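Local structure of type IV pilus secretin PilQ family protein (Vibrio cholerae, 6W6M) at residues G339-M345 and F377-A383; K258-A262 and L314-V318; R326-E332 and K557-F563; G214-R218 and A227-L232. The protein probably forms, as a ring of identical subunits, the outer-membrane channel through which the type IV competence pilus passes for natural transformation. All coordinates share one frame; numbering follows the deposited sequence.

Contact 1. Residues G339-M345 and F377-A383; sequences GVRWGVM and FLNVNLA
With CG of Trp342 held between its backbone N and carbonyl carbon (chi1 64°), the indole bends back over the neighbouring strand, where Val380 lies against one of its faces. A chi1 of 171° puts CG2 of Val380 anti to its carbonyl carbon, on the indole side. Val380 CB makes a CH-pi contact 3.9 Å from the centroid of the five-membered ring, and CG2 sits toward the rim of the same face, 3.6 Å from Trp342 CZ2. Asn379 approaches the six-membered ring obliquely, its CB 3.5 Å from Trp342 CZ3.

Here the short strand 380-382 pairs with the long strand 320-347 of the secretin sheet. A classic bulge sets two residues, Asn379 and Val380, opposite the single Trp342, whose O takes a straight bond from Val380 N at 3.0 Å and a weak one from Asn379 N. Val340 and Leu382 exchange two backbone bonds. Past the bulge, Met345 SD lies obliquely to the Phe377 ring, a Met-aromatic contact. A second subunit packs on Asn379, Val380 and Leu382. The chemistry divides by face: apolar indole over Val380 and, beside Asn381, the Arg341 charge, probably offset mainly by its salt bridge to Glu408 of the same chain.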
loop_
_atom_site.group_PDB
_atom_site.type_symbol
_atom_site.label_atom_id
_atom_site.label_comp_id
_atom_site.label_asym_id
_atom_site.label_seq_id
_atom_site.Cartn_x
_atom_site.Cartn_y
_atom_site.Cartn_z
ATOM N N GLY A 339 8.642 43.078 -56.367
ATOM C CA GLY A 339 9.290 41.918 -56.951
ATOM C C GLY A 339 9.242 41.921 -58.461
ATOM O O GLY A 339 8.389 42.573 -59.068
ATOM N N VAL A 340 10.159 41.166 -59.074
ATOM C CA VAL A 340 10.345 41.170 -60.521
ATOM C C VAL A 340 10.636 39.767 -61.036
ATOM O O VAL A 340 11.374 38.991 -60.425
ATOM C CB VAL A 340 11.472 42.136 -60.944
ATOM C CG1 VAL A 340 11.728 42.035 -62.415
ATOM C CG2 VAL A 340 11.104 43.551 -60.611
ATOM N N ARG A 341 10.082 39.459 -62.206
ATOM C CA ARG A 341 10.228 38.131 -62.794
ATOM C C ARG A 341 10.449 38.308 -64.291
ATOM O O ARG A 341 9.532 38.742 -64.986
ATOM C CB ARG A 341 8.977 37.308 -62.516
ATOM C CG ARG A 341 9.211 35.876 -62.154
ATOM C CD ARG A 341 8.066 35.356 -61.331
ATOM N NE ARG A 341 6.784 35.532 -61.993
ATOM C CZ ARG A 341 6.020 34.535 -62.418
ATOM N NH1 ARG A 341 6.406 33.283 -62.241
ATOM N NH2 ARG A 341 4.864 34.789 -63.011
ATOM N N TRP A 342 11.635 37.988 -64.802
ATOM C CA TRP A 342 11.826 38.134 -66.242
ATOM C C TRP A 342 12.678 37.018 -66.817
ATOM O O TRP A 342 13.443 36.357 -66.113
ATOM C CB TRP A 342 12.429 39.490 -66.624
ATOM C CG TRP A 342 13.803 39.777 -66.140
ATOM C CD1 TRP A 342 14.138 40.538 -65.073
ATOM C CD2 TRP A 342 15.033 39.355 -66.734
ATOM N NE1 TRP A 342 15.494 40.605 -64.946
ATOM C CE2 TRP A 342 16.071 39.886 -65.956
ATOM C CE3 TRP A 342 15.358 38.574 -67.846
ATOM C CZ2 TRP A 342 17.416 39.659 -66.249
ATOM C CZ3 TRP A 342 16.690 38.350 -68.136
ATOM C CH2 TRP A 342 17.702 38.888 -67.341
ATOM N N GLY A 343 12.538 36.839 -68.129
ATOM C CA GLY A 343 13.230 35.769 -68.826
ATOM C C GLY A 343 13.457 36.087 -70.287
ATOM O O GLY A 343 12.757 36.915 -70.877
ATOM N N VAL A 344 14.443 35.413 -70.877
ATOM C CA VAL A 344 14.790 35.590 -72.279
ATOM C C VAL A 344 15.027 34.221 -72.903
ATOM O O VAL A 344 15.274 33.232 -72.215
ATOM C CB VAL A 344 16.029 36.486 -72.469
ATOM C CG1 VAL A 344 16.429 36.546 -73.923
ATOM C CG2 VAL A 344 15.760 37.869 -71.951
ATOM N N MET A 345 14.932 34.169 -74.228
ATOM C CA MET A 345 15.129 32.907 -74.938
ATOM C C MET A 345 15.438 33.221 -76.389
ATOM O O MET A 345 14.585 33.771 -77.085
ATOM C CB MET A 345 13.881 32.041 -74.819
ATOM C CG MET A 345 13.981 30.689 -75.447
ATOM S SD MET A 345 12.495 29.727 -75.140
ATOM C CE MET A 345 12.752 29.200 -73.457
ATOM N N PHE A 377 12.510 28.320 -67.905
ATOM C CA PHE A 377 12.565 29.446 -68.823
ATOM C C PHE A 377 13.136 30.690 -68.160
ATOM O O PHE A 377 13.958 31.384 -68.766
ATOM C CB PHE A 377 11.165 29.717 -69.381
ATOM C CG PHE A 377 11.031 31.028 -70.098
ATOM C CD1 PHE A 377 11.699 31.261 -71.283
ATOM C CD2 PHE A 377 10.217 32.020 -69.598
ATOM C CE1 PHE A 377 11.578 32.462 -71.937
ATOM C CE2 PHE A 377 10.093 33.222 -70.251
ATOM C CZ PHE A 377 10.774 33.440 -71.422
ATOM N N LEU A 378 12.747 30.968 -66.919
ATOM C CA LEU A 378 12.969 32.279 -66.323
ATOM C C LEU A 378 14.424 32.479 -65.918
ATOM O O LEU A 378 15.061 31.572 -65.382
ATOM C CB LEU A 378 12.053 32.465 -65.114
ATOM C CG LEU A 378 10.545 32.504 -65.387
ATOM C CD1 LEU A 378 9.762 32.545 -64.095
ATOM C CD2 LEU A 378 10.174 33.686 -66.259
ATOM N N ASN A 379 14.945 33.673 -66.192
ATOM C CA ASN A 379 16.289 34.043 -65.766
ATOM C C ASN A 379 16.287 34.542 -64.331
ATOM O O ASN A 379 17.014 34.024 -63.481
ATOM C CB ASN A 379 16.858 35.123 -66.687
ATOM C CG ASN A 379 17.556 34.554 -67.890
ATOM O OD1 ASN A 379 18.721 34.838 -68.134
ATOM N ND2 ASN A 379 16.850 33.745 -68.650
ATOM N N VAL A 380 15.481 35.558 -64.053
ATOM C CA VAL A 380 15.396 36.161 -62.732
ATOM C C VAL A 380 13.996 35.915 -62.204
ATOM O O VAL A 380 13.010 36.290 -62.848
ATOM C CB VAL A 380 15.718 37.658 -62.782
ATOM C CG1 VAL A 380 15.425 38.303 -61.461
ATOM C CG2 VAL A 380 17.153 37.860 -63.165
ATOM N N ASN A 381 13.903 35.293 -61.029
ATOM C CA ASN A 381 12.632 34.857 -60.447
ATOM C C ASN A 381 12.543 35.362 -59.007
ATOM O O ASN A 381 12.827 34.620 -58.071
ATOM C CB ASN A 381 12.532 33.342 -60.522
ATOM C CG ASN A 381 11.153 32.832 -60.214
ATOM O OD1 ASN A 381 10.159 33.494 -60.481
ATOM N ND2 ASN A 381 11.083 31.647 -59.639
ATOM N N LEU A 382 12.103 36.606 -58.824
ATOM C CA LEU A 382 12.054 37.261 -57.527
ATOM C C LEU A 382 10.693 37.899 -57.321
ATOM O O LEU A 382 10.570 39.090 -57.036
ATOM C CB LEU A 382 13.173 38.287 -57.412
ATOM C CG LEU A 382 14.580 37.702 -57.512
ATOM C CD1 LEU A 382 15.620 38.777 -57.448
ATOM C CD2 LEU A 382 14.812 36.684 -56.423
ATOM N N ALA A 383 9.640 37.116 -57.526
ATOM C CA ALA A 383 8.285 37.637 -57.448
ATOM C C ALA A 383 7.893 37.960 -56.012
ATOM O O ALA A 383 8.274 37.265 -55.069
ATOM C CB ALA A 383 7.296 36.633 -58.028
#

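Contact 2. Residues K258-A262 and L314-V318; sequences KINFA and LDIPV
The shortest polar approach, Asp315 OD2 to Asn260 O at 2.8 Å, is between two acceptors and is not a hydrogen bond; so close a meeting is doubtful. The amide and carboxylate planes of this pair are 21° apart, with Asn260 OD1 3.7 Å from Asp315 OD2.

The rest of the contact is apolar. Phe261 has CG anti to its carbonyl carbon (chi1 -68°), which turns the ring toward Pro317; Pro317 CD stands over the centre of one face in a CH-pi contact, 4.0 Å from the centroid. At the root of the side chain, Phe261 CB lies near the carbonyl group of Ile316, and Ala262 CB meets Asp315 CB at 4.0 Å. Arg291 of a second subunit packs on Ala262 and Ile316, while Pro472 and Asp473 of a third subunit pack on Asn260 and Phe261 respectively. The contact joins the loop between strand 253-258 and helix 264-271 to the exit of helix 303-314, within the beta-alpha-beta-beta-alpha order of the KH-like periplasmic domains of secretins.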
loop_
_atom_site.group_PDB
_atom_site.type_symbol
_atom_site.label_atom_id
_atom_site.label_comp_id
_atom_site.label_asym_id
_atom_site.label_seq_id
_atom_site.Cartn_x
_atom_site.Cartn_y
_atom_site.Cartn_z
ATOM N N LYS A 258 -27.391 44.306 22.635
ATOM C CA LYS A 258 -27.882 44.390 21.269
ATOM C C LYS A 258 -26.893 45.154 20.405
ATOM O O LYS A 258 -26.413 46.220 20.796
ATOM C CB LYS A 258 -29.252 45.059 21.216
ATOM C CG LYS A 258 -29.851 44.995 19.834
ATOM C CD LYS A 258 -31.305 45.393 19.785
ATOM C CE LYS A 258 -31.872 45.075 18.413
ATOM N NZ LYS A 258 -33.209 45.681 18.198
ATOM N N ILE A 259 -26.605 44.614 19.224
ATOM C CA ILE A 259 -25.606 45.154 18.311
ATOM C C ILE A 259 -26.303 45.629 17.046
ATOM O O ILE A 259 -27.188 44.944 16.526
ATOM C CB ILE A 259 -24.533 44.102 17.981
ATOM C CG1 ILE A 259 -23.803 43.691 19.250
ATOM C CG2 ILE A 259 -23.557 44.629 16.966
ATOM C CD1 ILE A 259 -22.828 42.604 19.043
ATOM N N ASN A 260 -25.919 46.804 16.566
ATOM C CA ASN A 260 -26.360 47.312 15.277
ATOM C C ASN A 260 -25.162 47.862 14.523
ATOM O O ASN A 260 -24.212 48.363 15.127
ATOM C CB ASN A 260 -27.425 48.396 15.422
ATOM C CG ASN A 260 -27.366 49.108 16.760
ATOM O OD1 ASN A 260 -26.547 50.004 16.966
ATOM N ND2 ASN A 260 -28.250 48.726 17.669
ATOM N N PHE A 261 -25.216 47.761 13.197
ATOM C CA PHE A 261 -24.219 48.187 12.219
ATOM C C PHE A 261 -23.043 47.228 12.101
ATOM O O PHE A 261 -22.220 47.411 11.214
ATOM C CB PHE A 261 -23.660 49.596 12.485
ATOM C CG PHE A 261 -24.654 50.684 12.285
ATOM C CD1 PHE A 261 -25.227 50.892 11.050
ATOM C CD2 PHE A 261 -25.004 51.514 13.326
ATOM C CE1 PHE A 261 -26.139 51.897 10.865
ATOM C CE2 PHE A 261 -25.914 52.517 13.143
ATOM C CZ PHE A 261 -26.482 52.710 11.911
ATOM N N ALA A 262 -22.938 46.204 12.939
ATOM C CA ALA A 262 -21.842 45.259 12.833
ATOM C C ALA A 262 -22.381 43.867 13.105
ATOM O O ALA A 262 -23.434 43.708 13.720
ATOM C CB ALA A 262 -20.709 45.600 13.802
ATOM N N LEU A 314 -17.379 50.808 19.138
ATOM C CA LEU A 314 -16.912 50.181 17.904
ATOM C C LEU A 314 -17.957 50.227 16.789
ATOM O O LEU A 314 -17.673 50.699 15.686
ATOM C CB LEU A 314 -16.485 48.737 18.168
ATOM C CG LEU A 314 -15.277 48.581 19.087
ATOM C CD1 LEU A 314 -15.041 47.123 19.391
ATOM C CD2 LEU A 314 -14.056 49.205 18.461
ATOM N N ASP A 315 -19.166 49.730 17.041
ATOM C CA ASP A 315 -20.115 49.533 15.947
ATOM C C ASP A 315 -20.653 50.874 15.454
ATOM O O ASP A 315 -21.527 51.483 16.077
ATOM C CB ASP A 315 -21.243 48.597 16.370
ATOM C CG ASP A 315 -22.007 49.102 17.558
ATOM O OD1 ASP A 315 -21.449 49.918 18.311
ATOM O OD2 ASP A 315 -23.167 48.681 17.737
ATOM N N ILE A 316 -20.135 51.319 14.313
ATOM C CA ILE A 316 -20.542 52.565 13.666
ATOM C C ILE A 316 -20.655 52.318 12.170
ATOM O O ILE A 316 -20.047 51.385 11.634
ATOM C CB ILE A 316 -19.538 53.701 13.935
ATOM C CG1 ILE A 316 -18.169 53.327 13.379
ATOM C CG2 ILE A 316 -19.447 54.011 15.414
ATOM C CD1 ILE A 316 -17.180 54.452 13.401
ATOM N N PRO A 317 -21.433 53.140 11.471
ATOM C CA PRO A 317 -21.490 53.021 10.012
ATOM C C PRO A 317 -20.173 53.416 9.364
ATOM O O PRO A 317 -19.483 54.331 9.817
ATOM C CB PRO A 317 -22.611 53.988 9.624
ATOM C CG PRO A 317 -22.700 54.932 10.749
ATOM C CD PRO A 317 -22.377 54.150 11.969
ATOM N N VAL A 318 -19.834 52.719 8.281
ATOM C CA VAL A 318 -18.577 52.924 7.578
ATOM C C VAL A 318 -18.844 53.598 6.237
ATOM O O VAL A 318 -19.983 53.793 5.826
ATOM C CB VAL A 318 -17.792 51.615 7.382
ATOM C CG1 VAL A 318 -17.395 51.044 8.712
ATOM C CG2 VAL A 318 -18.612 50.621 6.612
#

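Contact 3. Residues R326-E332 and K557-F563; sequences RIVTVKE and KSELLIF
Thr329 OG1 donates to Glu559 O at 3.2 Å, a side-chain bond added to the antiparallel pairing of strands 326-332 and 557-563. A chi1 of -171° sets OG1 anti to the backbone N, within reach of Glu559 O, and it approaches from above the carbonyl plane, 44° out of it. The same oxygen accepts Val330 N, in the carbonyl plane, at 3.0 Å, so two donors hold Glu559 O.

On the face that carries Thr329, Ile327 lies alongside both Leu560 and Ile562, all pointing the same way: its CG2 touches Leu560 CD1 at 3.9 Å and its CG1 meets Ile562 CG1 at 4.0 Å. The other face is more mixed. Phe563 turns its ring edge to Val328, CE1 lying 4.3 Å from Val328 CG2, and its CB rests 4.1 Å from Arg326 CB. Farther along, Glu332 and Lys557 are a hydrogen-bonded pair whose charged ends stay apart, Glu332 OE1 lying 5.4 Å from Lys557 NZ, so any attraction is probably weak.

These are two of the long strands of the secretin domain, whose subunits together build a beta-barrel with a second layer of strands against its wall. Backbone bonds run in unbroken register from Arg326 with Phe563 to Glu332 with Lys557. Outward from the pair, Ile327 and Thr329 bond through their backbones to Ser422 and Ile420 of strand 404-429, and Ser558 and Leu560 to Gln525 and Ile523 of strand 518-534. Over the face of Ile327, Leu560 and Ile562 lies a different sheet: Val482 and Gln484 pack on Ile327, and Ile506 on Ile562.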
loop_
_atom_site.group_PDB
_atom_site.type_symbol
_atom_site.label_atom_id
_atom_site.label_comp_id
_atom_site.label_asym_id
_atom_site.label_seq_id
_atom_site.Cartn_x
_atom_site.Cartn_y
_atom_site.Cartn_z
ATOM N N ARG A 326 -9.275 51.180 -16.051
ATOM C CA ARG A 326 -9.393 51.477 -17.474
ATOM C C ARG A 326 -8.190 50.933 -18.227
ATOM O O ARG A 326 -7.063 51.347 -17.967
ATOM C CB ARG A 326 -9.517 52.977 -17.709
ATOM C CG ARG A 326 -10.151 53.322 -19.008
ATOM C CD ARG A 326 -9.974 54.770 -19.333
ATOM N NE ARG A 326 -10.818 55.160 -20.453
ATOM C CZ ARG A 326 -10.447 56.006 -21.404
ATOM N NH1 ARG A 326 -9.236 56.543 -21.376
ATOM N NH2 ARG A 326 -11.277 56.303 -22.392
ATOM N N ILE A 327 -8.430 50.033 -19.172
ATOM C CA ILE A 327 -7.373 49.395 -19.943
ATOM C C ILE A 327 -7.507 49.859 -21.382
ATOM O O ILE A 327 -8.575 49.705 -21.984
ATOM C CB ILE A 327 -7.450 47.865 -19.855
ATOM C CG1 ILE A 327 -7.164 47.410 -18.431
ATOM C CG2 ILE A 327 -6.475 47.226 -20.809
ATOM C CD1 ILE A 327 -7.466 45.980 -18.192
ATOM N N VAL A 328 -6.436 50.431 -21.928
ATOM C CA VAL A 328 -6.450 50.993 -23.273
ATOM C C VAL A 328 -5.318 50.381 -24.086
ATOM O O VAL A 328 -4.195 50.250 -23.592
ATOM C CB VAL A 328 -6.320 52.527 -23.238
ATOM C CG1 VAL A 328 -6.453 53.093 -24.616
ATOM C CG2 VAL A 328 -7.364 53.122 -22.340
ATOM N N THR A 329 -5.604 50.012 -25.333
ATOM C CA THR A 329 -4.536 49.527 -26.201
ATOM C C THR A 329 -4.693 50.056 -27.621
ATOM O O THR A 329 -5.808 50.186 -28.128
ATOM C CB THR A 329 -4.466 48.001 -26.226
ATOM O OG1 THR A 329 -3.281 47.600 -26.919
ATOM C CG2 THR A 329 -5.644 47.417 -26.930
ATOM N N VAL A 330 -3.557 50.352 -28.251
ATOM C CA VAL A 330 -3.499 50.923 -29.594
ATOM C C VAL A 330 -2.457 50.174 -30.415
ATOM O O VAL A 330 -1.358 49.889 -29.934
ATOM C CB VAL A 330 -3.173 52.433 -29.547
ATOM C CG1 VAL A 330 -2.979 52.980 -30.925
ATOM C CG2 VAL A 330 -4.268 53.199 -28.846
ATOM N N LYS A 331 -2.797 49.869 -31.669
ATOM C CA LYS A 331 -1.900 49.117 -32.551
ATOM C C LYS A 331 -1.834 49.773 -33.920
ATOM O O LYS A 331 -2.851 50.273 -34.405
ATOM C CB LYS A 331 -2.363 47.677 -32.711
ATOM C CG LYS A 331 -2.275 46.848 -31.477
ATOM C CD LYS A 331 -2.777 45.457 -31.741
ATOM C CE LYS A 331 -2.668 44.598 -30.500
ATOM N NZ LYS A 331 -3.178 43.218 -30.713
ATOM N N GLU A 332 -0.659 49.730 -34.552
ATOM C CA GLU A 332 -0.479 50.170 -35.929
ATOM C C GLU A 332 0.498 49.269 -36.667
ATOM O O GLU A 332 1.438 48.730 -36.081
ATOM C CB GLU A 332 0.052 51.593 -36.012
ATOM C CG GLU A 332 -0.878 52.655 -35.536
ATOM C CD GLU A 332 -0.221 54.010 -35.596
ATOM O OE1 GLU A 332 1.006 54.051 -35.830
ATOM O OE2 GLU A 332 -0.917 55.028 -35.396
ATOM N N LYS A 557 3.890 48.808 -34.358
ATOM C CA LYS A 557 3.941 49.585 -33.127
ATOM C C LYS A 557 2.739 49.274 -32.249
ATOM O O LYS A 557 1.618 49.162 -32.745
ATOM C CB LYS A 557 3.986 51.078 -33.424
ATOM C CG LYS A 557 3.639 51.926 -32.243
ATOM C CD LYS A 557 3.762 53.391 -32.556
ATOM C CE LYS A 557 5.203 53.782 -32.729
ATOM N NZ LYS A 557 5.343 55.253 -32.778
ATOM N N SER A 558 2.971 49.159 -30.943
ATOM C CA SER A 558 1.908 48.776 -30.023
ATOM C C SER A 558 2.066 49.504 -28.699
ATOM O O SER A 558 3.182 49.800 -28.268
ATOM C CB SER A 558 1.905 47.268 -29.789
ATOM O OG SER A 558 0.906 46.912 -28.866
ATOM N N GLU A 559 0.940 49.769 -28.039
ATOM C CA GLU A 559 0.983 50.486 -26.773
ATOM C C GLU A 559 -0.187 50.100 -25.883
ATOM O O GLU A 559 -1.326 50.034 -26.345
ATOM C CB GLU A 559 0.973 51.987 -27.015
ATOM C CG GLU A 559 1.087 52.804 -25.777
ATOM C CD GLU A 559 1.119 54.270 -26.089
ATOM O OE1 GLU A 559 1.013 54.610 -27.285
ATOM O OE2 GLU A 559 1.249 55.084 -25.151
ATOM N N LEU A 560 0.118 49.823 -24.614
ATOM C CA LEU A 560 -0.911 49.426 -23.621
ATOM C C LEU A 560 -0.754 50.296 -22.371
ATOM O O LEU A 560 0.392 50.561 -21.976
ATOM C CB LEU A 560 -0.726 47.944 -23.284
ATOM C CG LEU A 560 -1.271 47.507 -21.926
ATOM C CD1 LEU A 560 -2.737 47.122 -22.030
ATOM C CD2 LEU A 560 -0.459 46.355 -21.360
ATOM N N LEU A 561 -1.876 50.735 -21.801
ATOM C CA LEU A 561 -1.887 51.558 -20.595
ATOM C C LEU A 561 -3.000 51.122 -19.655
ATOM O O LEU A 561 -4.073 50.702 -20.099
ATOM C CB LEU A 561 -2.072 53.040 -20.921
ATOM C CG LEU A 561 -0.971 53.743 -21.709
ATOM C CD1 LEU A 561 -1.395 55.133 -22.054
ATOM C CD2 LEU A 561 0.309 53.784 -20.919
ATOM N N ILE A 562 -2.754 51.243 -18.347
ATOM C CA ILE A 562 -3.755 50.915 -17.333
ATOM C C ILE A 562 -3.911 52.083 -16.365
ATOM O O ILE A 562 -2.927 52.548 -15.789
ATOM C CB ILE A 562 -3.386 49.626 -16.577
ATOM C CG1 ILE A 562 -3.439 48.429 -17.525
ATOM C CG2 ILE A 562 -4.327 49.406 -15.423
ATOM C CD1 ILE A 562 -2.857 47.175 -16.979
ATOM N N PHE A 563 -5.144 52.559 -16.192
ATOM C CA PHE A 563 -5.491 53.653 -15.293
ATOM C C PHE A 563 -6.400 53.161 -14.175
ATOM O O PHE A 563 -7.105 52.166 -14.321
ATOM C CB PHE A 563 -6.231 54.790 -16.009
ATOM C CG PHE A 563 -5.506 55.370 -17.170
ATOM C CD1 PHE A 563 -5.635 54.820 -18.425
ATOM C CD2 PHE A 563 -4.731 56.493 -17.021
ATOM C CE1 PHE A 563 -4.981 55.361 -19.499
ATOM C CE2 PHE A 563 -4.075 57.035 -18.094
ATOM C CZ PHE A 563 -4.202 56.467 -19.334
#

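Contact 4. Residues G214-R218 and A227-L232; sequences GLDKR and APKEEL
The guanidinium of Arg218 has Leu232 CD2 at its edge, near its plane, and the carboxylate of Asp216 has the end of Lys229 on one oxygen and Leu232 near the other. Arg218 and Leu232 run past one another, pointing oppositely, the closest atoms being Arg218 CD and Leu232 CD2 at 3.8 Å. The touch is thus made by the aliphatic part of the arginine. The other methyl of Leu232, CD1, comes within 3.6 Å of Asp216 CB, the two side chains crossing at about a right angle. Asp216 OD1 lies 3.7 Å from Lys229 NZ, a long salt bridge, and Lys229 CG adds an apolar touch to Asp216 CB. The lysine chain runs extended to CE, beside Asp216 OD1, and the bend at chi4 (71°) keeps NZ near the same oxygen.

Strands 216-219 and 224-227 form a hairpin in the short N-terminal domain, a family also found in TonB-dependent receptors, and helix 229-248 starts straight after it. Asp216 and Ala227 are a hydrogen-bonded antiparallel pair, exchanging two backbone bonds of 2.9 Å, Asp216 N to Ala227 O and Ala227 N to Asp216 O; the second is much the straighter, at 167°. Arg218 continues the hairpin by pairing with Leu225.

Pro228 occupies the N-cap position of the helix. Leu215 lies across it, with CD1 3.5 Å from Pro228 CB, and packs on Val190 as well. Lys229, in the first turn, has a like charge close by in Arg235 of a second subunit, which Asp216 may partly offset.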
loop_
_atom_site.group_PDB
_atom_site.type_symbol
_atom_site.label_atom_id
_atom_site.label_comp_id
_atom_site.label_asym_id
_atom_site.label_seq_id
_atom_site.Cartn_x
_atom_site.Cartn_y
_atom_site.Cartn_z
ATOM N N GLY A 214 16.259 57.029 58.705
ATOM C CA GLY A 214 14.837 57.308 58.732
ATOM C C GLY A 214 14.044 56.388 57.822
ATOM O O GLY A 214 14.573 55.631 57.009
ATOM N N LEU A 215 12.732 56.459 57.988
ATOM C CA LEU A 215 11.785 55.621 57.273
ATOM C C LEU A 215 11.177 56.351 56.075
ATOM O O LEU A 215 11.709 57.357 55.596
ATOM C CB LEU A 215 10.821 55.008 58.281
ATOM C CG LEU A 215 11.622 54.189 59.292
ATOM C CD1 LEU A 215 10.757 53.739 60.443
ATOM C CD2 LEU A 215 12.280 52.999 58.607
ATOM N N ASP A 216 10.060 55.834 55.565
ATOM C CA ASP A 216 9.412 56.415 54.399
ATOM C C ASP A 216 8.213 57.270 54.793
ATOM O O ASP A 216 7.716 57.199 55.920
ATOM C CB ASP A 216 8.968 55.325 53.427
ATOM C CG ASP A 216 9.339 55.642 51.999
ATOM O OD1 ASP A 216 10.415 56.236 51.787
ATOM O OD2 ASP A 216 8.559 55.289 51.089
ATOM N N LYS A 217 7.760 58.090 53.845
ATOM C CA LYS A 217 6.691 59.049 54.076
ATOM C C LYS A 217 5.774 59.130 52.865
ATOM O O LYS A 217 6.203 58.936 51.725
ATOM C CB LYS A 217 7.254 60.439 54.383
ATOM C CG LYS A 217 8.050 61.044 53.240
ATOM C CD LYS A 217 8.535 62.448 53.541
ATOM C CE LYS A 217 9.486 62.929 52.454
ATOM N NZ LYS A 217 8.844 62.983 51.112
ATOM N N ARG A 218 4.506 59.442 53.128
ATOM C CA ARG A 218 3.505 59.620 52.084
ATOM C C ARG A 218 2.687 60.869 52.372
ATOM O O ARG A 218 2.431 61.200 53.533
ATOM C CB ARG A 218 2.573 58.405 51.971
ATOM C CG ARG A 218 3.260 57.126 51.524
ATOM C CD ARG A 218 2.300 55.949 51.529
ATOM N NE ARG A 218 1.221 56.126 50.565
ATOM C CZ ARG A 218 0.185 55.304 50.444
ATOM N NH1 ARG A 218 0.086 54.243 51.231
ATOM N NH2 ARG A 218 -0.751 55.541 49.536
ATOM N N ALA A 227 6.217 56.394 58.273
ATOM C CA ALA A 227 6.121 55.018 58.738
ATOM C C ALA A 227 7.279 54.228 58.140
ATOM O O ALA A 227 7.890 54.667 57.159
ATOM C CB ALA A 227 4.776 54.386 58.346
ATOM N N PRO A 228 7.610 53.078 58.727
ATOM C CA PRO A 228 8.616 52.206 58.112
ATOM C C PRO A 228 8.128 51.630 56.794
ATOM O O PRO A 228 6.927 51.472 56.561
ATOM C CB PRO A 228 8.827 51.108 59.162
ATOM C CG PRO A 228 7.630 51.171 60.038
ATOM C CD PRO A 228 7.211 52.600 60.060
ATOM N N LYS A 229 9.088 51.309 55.924
ATOM C CA LYS A 229 8.744 50.767 54.614
ATOM C C LYS A 229 8.070 49.408 54.725
ATOM O O LYS A 229 7.300 49.025 53.837
ATOM C CB LYS A 229 9.995 50.663 53.743
ATOM C CG LYS A 229 10.598 52.000 53.358
ATOM C CD LYS A 229 11.770 51.799 52.419
ATOM C CE LYS A 229 12.305 53.140 51.929
ATOM N NZ LYS A 229 13.010 53.899 52.997
ATOM N N GLU A 230 8.348 48.666 55.797
ATOM C CA GLU A 230 7.765 47.337 55.953
ATOM C C GLU A 230 6.247 47.406 56.031
ATOM O O GLU A 230 5.545 46.672 55.327
ATOM C CB GLU A 230 8.346 46.656 57.188
ATOM C CG GLU A 230 8.758 47.624 58.284
ATOM C CD GLU A 230 9.506 46.944 59.411
ATOM O OE1 GLU A 230 9.392 45.708 59.545
ATOM O OE2 GLU A 230 10.215 47.648 60.161
ATOM N N GLU A 231 5.716 48.293 56.877
ATOM C CA GLU A 231 4.267 48.421 56.984
ATOM C C GLU A 231 3.646 48.941 55.695
ATOM O O GLU A 231 2.546 48.517 55.329
ATOM C CB GLU A 231 3.895 49.336 58.147
ATOM C CG GLU A 231 4.100 48.719 59.514
ATOM C CD GLU A 231 3.390 49.495 60.604
ATOM O OE1 GLU A 231 2.448 50.248 60.279
ATOM O OE2 GLU A 231 3.774 49.355 61.784
ATOM N N LEU A 232 4.331 49.844 54.992
ATOM C CA LEU A 232 3.790 50.369 53.740
ATOM C C LEU A 232 3.691 49.275 52.684
ATOM O O LEU A 232 2.651 49.118 52.030
ATOM C CB LEU A 232 4.655 51.527 53.243
ATOM C CG LEU A 232 4.690 52.784 54.114
ATOM C CD1 LEU A 232 5.695 53.779 53.572
ATOM C CD2 LEU A 232 3.313 53.426 54.207
#

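In the fold
Contacts 1 and 3 share strand 320-347 and one antiparallel sheet, their centres about 45 Å apart, and contact 1 is nested in the chain loop closed by contact 3. Contact 3 is regular pairing between long strands; contact 1 has a bulge and relies on an indole face. Contacts 4 and 2 precede them along the chain, the two contact centres about 51 Å apart, and join loops, a hairpin and helix ends instead. Each contact mixes buried and exposed residues. Backbone bonds carry contact 3 and support contacts 1 and 4, whereas contact 2 rests on a CH-pi contact of a proline on a phenylalanine ring. Two neighbouring subunits pack on contacts 1 and 2, with fewer such touches at contacts 3 and 4.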